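Local coordinates for sugar ABC transporter substrate-binding protein, BlMnBP1 (Bifidobacterium animalis subsp. lactis ATCC 27673, PDB 6I5R) that binds manno-oligosaccharides such as mannobiose and probably delivers them to an ABC transporter for uptake, as solute-binding proteins of this family do, at residues Gly17-Leu29 and Val116-Ile128. Residues are numbered along the deposited sequence; the frame is centred on the assembly and turned at random.
With ZN (zinc ion), chain H.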
# COMPACT_ATOMS: atom_id res chain seq x y z
N GLY A 17 20.97 -0.81 -16.71
CA GLY A 17 21.38 -0.82 -15.32
C GLY A 17 21.86 -2.19 -14.85
O GLY A 17 22.59 -2.29 -13.87
N ASN A 18 21.44 -3.23 -15.56
CA ASN A 18 21.76 -4.61 -15.17
C ASN A 18 23.18 -4.94 -15.63
O ASN A 18 23.46 -4.98 -16.84
CB ASN A 18 20.74 -5.58 -15.77
CG ASN A 18 20.91 -7.02 -15.25
OD1 ASN A 18 21.96 -7.39 -14.69
ND2 ASN A 18 19.90 -7.85 -15.50
N LYS A 19 24.08 -5.13 -14.66
CA LYS A 19 25.46 -5.47 -14.99
C LYS A 19 25.69 -6.97 -15.12
O LYS A 19 26.75 -7.37 -15.61
CB LYS A 19 26.45 -4.96 -13.92
CG LYS A 19 26.43 -3.49 -13.68
CD LYS A 19 27.36 -3.08 -12.53
CE LYS A 19 27.27 -1.57 -12.38
NZ LYS A 19 27.76 -1.02 -11.09
N THR A 20 24.72 -7.78 -14.71
CA THR A 20 24.95 -9.22 -14.54
C THR A 20 24.83 -10.02 -15.83
O THR A 20 25.35 -11.12 -15.89
CB THR A 20 23.96 -9.83 -13.54
OG1 THR A 20 22.63 -9.88 -14.10
CG2 THR A 20 23.96 -9.02 -12.26
N GLY A 21 24.12 -9.53 -16.83
CA GLY A 21 23.83 -10.35 -18.00
C GLY A 21 22.72 -11.35 -17.82
O GLY A 21 22.47 -12.15 -18.74
N ILE A 22 22.02 -11.31 -16.69
CA ILE A 22 21.01 -12.31 -16.32
C ILE A 22 19.71 -11.58 -16.00
O ILE A 22 19.69 -10.66 -15.17
CB ILE A 22 21.47 -13.14 -15.11
CG1 ILE A 22 22.90 -13.65 -15.29
CG2 ILE A 22 20.53 -14.31 -14.86
CD1 ILE A 22 23.53 -14.14 -13.98
N THR A 23 18.62 -12.01 -16.62
CA THR A 23 17.33 -11.47 -16.25
C THR A 23 16.71 -12.35 -15.18
O THR A 23 17.09 -13.51 -15.00
CB THR A 23 16.37 -11.33 -17.44
OG1 THR A 23 16.13 -12.59 -18.05
CG2 THR A 23 16.93 -10.32 -18.46
N TYR A 24 15.73 -11.80 -14.49
CA TYR A 24 15.07 -12.53 -13.41
C TYR A 24 14.49 -13.88 -13.83
O TYR A 24 14.68 -14.86 -13.10
CB TYR A 24 14.00 -11.61 -12.81
CG TYR A 24 13.08 -12.22 -11.79
CD1 TYR A 24 12.01 -13.02 -12.16
CD2 TYR A 24 13.24 -11.92 -10.45
CE1 TYR A 24 11.16 -13.54 -11.22
CE2 TYR A 24 12.39 -12.44 -9.50
CZ TYR A 24 11.36 -13.26 -9.88
OH TYR A 24 10.52 -13.77 -8.91
N PRO A 25 13.78 -14.00 -14.95
CA PRO A 25 13.26 -15.33 -15.33
C PRO A 25 14.36 -16.37 -15.57
O PRO A 25 14.08 -17.58 -15.50
CB PRO A 25 12.44 -15.05 -16.60
CG PRO A 25 12.13 -13.55 -16.55
CD PRO A 25 13.35 -12.94 -15.89
N GLU A 26 15.59 -15.93 -15.86
CA GLU A 26 16.72 -16.78 -16.21
C GLU A 26 17.40 -17.37 -14.98
O GLU A 26 18.24 -18.27 -15.12
CB GLU A 26 17.71 -15.97 -17.04
CG GLU A 26 17.25 -15.66 -18.49
CD GLU A 26 18.24 -14.80 -19.28
OE1 GLU A 26 18.83 -13.87 -18.70
OE2 GLU A 26 18.43 -15.06 -20.51
N ILE A 27 17.03 -16.92 -13.78
CA ILE A 27 17.61 -17.43 -12.55
C ILE A 27 16.95 -18.76 -12.22
O ILE A 27 15.72 -18.84 -12.10
CB ILE A 27 17.42 -16.42 -11.40
CG1 ILE A 27 18.17 -15.13 -11.70
CG2 ILE A 27 17.89 -17.00 -10.07
CD1 ILE A 27 17.91 -14.09 -10.69
N LYS A 28 17.77 -19.79 -12.00
CA LYS A 28 17.33 -21.07 -11.48
C LYS A 28 17.70 -21.14 -10.01
O LYS A 28 18.85 -21.44 -9.67
CB LYS A 28 18.00 -22.19 -12.27
CG LYS A 28 17.74 -22.22 -13.83
CD LYS A 28 18.78 -23.19 -14.49
CE LYS A 28 18.32 -23.54 -15.91
NZ LYS A 28 19.37 -24.26 -16.71
N LEU A 29 16.74 -20.83 -9.14
CA LEU A 29 17.03 -20.82 -7.71
C LEU A 29 17.60 -22.17 -7.22
O LEU A 29 16.99 -23.24 -7.43
CB LEU A 29 15.78 -20.47 -6.90
CG LEU A 29 15.34 -19.06 -6.96
CD1 LEU A 29 13.98 -18.91 -6.22
CD2 LEU A 29 16.37 -18.12 -6.33
N VAL A 116 18.05 -1.58 -11.02
CA VAL A 116 18.38 -2.60 -12.02
C VAL A 116 17.09 -3.10 -12.67
O VAL A 116 16.16 -3.50 -11.95
CB VAL A 116 19.12 -3.76 -11.38
CG1 VAL A 116 19.44 -4.85 -12.43
CG2 VAL A 116 20.39 -3.28 -10.69
N PRO A 117 16.99 -3.14 -13.99
CA PRO A 117 15.82 -3.78 -14.61
C PRO A 117 15.88 -5.28 -14.39
O PRO A 117 16.92 -5.91 -14.60
CB PRO A 117 15.93 -3.39 -16.09
CG PRO A 117 17.38 -3.10 -16.31
CD PRO A 117 17.95 -2.62 -14.99
N TYR A 118 14.77 -5.85 -13.91
CA TYR A 118 14.65 -7.29 -13.76
C TYR A 118 14.52 -7.98 -15.11
O TYR A 118 14.83 -9.17 -15.20
CB TYR A 118 13.43 -7.66 -12.91
CG TYR A 118 13.59 -7.33 -11.45
CD1 TYR A 118 14.29 -8.17 -10.59
CD2 TYR A 118 13.01 -6.19 -10.92
CE1 TYR A 118 14.44 -7.86 -9.25
CE2 TYR A 118 13.19 -5.85 -9.61
CZ TYR A 118 13.87 -6.68 -8.77
OH TYR A 118 14.00 -6.31 -7.45
N GLY A 119 14.05 -7.29 -16.13
CA GLY A 119 13.74 -7.90 -17.41
C GLY A 119 12.62 -7.16 -18.11
O GLY A 119 11.95 -6.32 -17.53
N GLU A 120 12.46 -7.46 -19.40
CA GLU A 120 11.35 -6.90 -20.16
C GLU A 120 10.06 -7.17 -19.40
O GLU A 120 9.84 -8.28 -18.92
CB GLU A 120 11.21 -7.54 -21.54
CG GLU A 120 11.92 -6.86 -22.71
CD GLU A 120 11.52 -7.50 -24.04
OE1 GLU A 120 10.34 -7.58 -24.38
OE2 GLU A 120 12.39 -7.98 -24.77
N THR A 121 9.18 -6.18 -19.34
CA THR A 121 7.92 -6.37 -18.62
C THR A 121 7.10 -7.51 -19.24
O THR A 121 6.49 -8.32 -18.53
CB THR A 121 7.12 -5.08 -18.60
OG1 THR A 121 7.91 -4.03 -18.04
CG2 THR A 121 5.86 -5.24 -17.77
N SER A 122 7.12 -7.61 -20.57
CA SER A 122 6.35 -8.67 -21.19
C SER A 122 6.85 -10.05 -20.79
O SER A 122 6.06 -11.00 -20.74
CB SER A 122 6.38 -8.53 -22.71
OG SER A 122 7.69 -8.63 -23.20
N GLU A 123 8.17 -10.19 -20.55
CA GLU A 123 8.72 -11.45 -20.05
C GLU A 123 8.42 -11.63 -18.56
O GLU A 123 8.18 -12.75 -18.11
CB GLU A 123 10.24 -11.54 -20.30
CG GLU A 123 10.61 -11.93 -21.75
CD GLU A 123 9.97 -13.25 -22.19
OE1 GLU A 123 10.30 -14.31 -21.60
OE2 GLU A 123 9.11 -13.22 -23.10
N MET A 124 8.45 -10.54 -17.79
CA MET A 124 8.21 -10.65 -16.36
C MET A 124 6.77 -11.06 -16.08
O MET A 124 6.51 -11.84 -15.15
CB MET A 124 8.55 -9.33 -15.67
CG MET A 124 10.03 -8.96 -15.71
SD MET A 124 11.02 -10.17 -14.79
CE MET A 124 10.42 -9.92 -13.11
N GLU A 125 5.83 -10.59 -16.88
CA GLU A 125 4.44 -10.94 -16.60
C GLU A 125 4.19 -12.43 -16.74
O GLU A 125 3.13 -12.91 -16.33
CB GLU A 125 3.50 -10.13 -17.51
CG GLU A 125 3.39 -10.61 -18.92
CD GLU A 125 2.43 -9.76 -19.76
OE1 GLU A 125 2.08 -10.20 -20.89
OE2 GLU A 125 2.07 -8.66 -19.29
N LYS A 126 5.14 -13.18 -17.31
CA LYS A 126 5.03 -14.63 -17.35
C LYS A 126 5.38 -15.28 -16.02
O LYS A 126 5.04 -16.45 -15.81
CB LYS A 126 5.94 -15.20 -18.44
CG LYS A 126 5.70 -14.61 -19.83
CD LYS A 126 6.54 -15.27 -20.96
CE LYS A 126 6.27 -14.56 -22.28
NZ LYS A 126 6.97 -15.08 -23.48
N VAL A 127 6.02 -14.57 -15.10
CA VAL A 127 6.54 -15.21 -13.90
C VAL A 127 6.18 -14.46 -12.63
O VAL A 127 6.32 -14.99 -11.52
CB VAL A 127 8.07 -15.39 -14.01
CG1 VAL A 127 8.37 -16.34 -15.15
CG2 VAL A 127 8.75 -14.06 -14.22
N ILE A 128 5.69 -13.22 -12.76
CA ILE A 128 5.15 -12.53 -11.60
C ILE A 128 3.87 -11.80 -11.97
O ILE A 128 3.64 -11.43 -13.13
CB ILE A 128 6.14 -11.51 -10.99
CG1 ILE A 128 6.43 -10.39 -11.99
CG2 ILE A 128 7.45 -12.19 -10.56
CD1 ILE A 128 7.34 -9.31 -11.39
ZN ZN H . 10.71 -8.39 -26.26
O HOH W 1 17.53 -7.18 -17.07
O HOH W 2 8.52 -15.30 -9.78
O HOH W 3 10.90 -10.37 -25.59
O HOH W 4 12.14 -9.06 -26.81
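Tyr24 of the N-terminal loop sends its ring in among Tyr118, Met124, Val127 and Ile128, joining the first modelled residues of this periplasmic-binding-protein fold to the short, weakly bonded strand at about 119-120 and helix 121-124. One direct hydrogen bond spans the two segments: Tyr24 N gives its proton to Tyr118 O at 2.9 Å, almost straight at 177°. Because Tyr24 CG stands anti to N (chi1 173°), the ring is carried toward helix 121-124, where Met124, its flexible thioether chain bent at chi2 and chi3, sets CE over one face in a CH-pi contact, 3.6 Å from Tyr24 CD1, while SD sits obliquely in a Met-aromatic contact. Val127 CG2 meets the ring edge, and Ile128 CG2 lies 3.8 Å from Tyr24 OH; these beta-branched methyls give the ring apolar surface. The hydroxyl itself donates to a water that in turn donates to Val127 O. Tyr118 meets Tyr24 obliquely, the planes 86° apart, while its own hydroxyl bonds to Tyr323 O. Rigid Pro25 sets its CD 3.8 Å from Met124 SD.

Nearer the terminus, Asn18 CB packs 3.7 Å from Val116 CG1, and its N lies near Pro117 CD. An amide suits this place because it both accepts and donates: OD1 takes Thr20 N in an Asx turn and also Thr20 OG1, while ND2 reaches Ile22 O and a water bridging to Pro117 O. A leucine in its place would probably leave Thr20 N, Thr20 OG1, Ile22 O and that water without this partner, freeing the turn to shift. Farther out, Lys342 of helix 331-346 makes a cation-pi contact with Tyr24, and its NZ hydrogen-bonds to the backbone O of Tyr24. Thr23, following the turn, is anchored by Glu26 OE1, which accepts from Thr23 N at 2.8 Å.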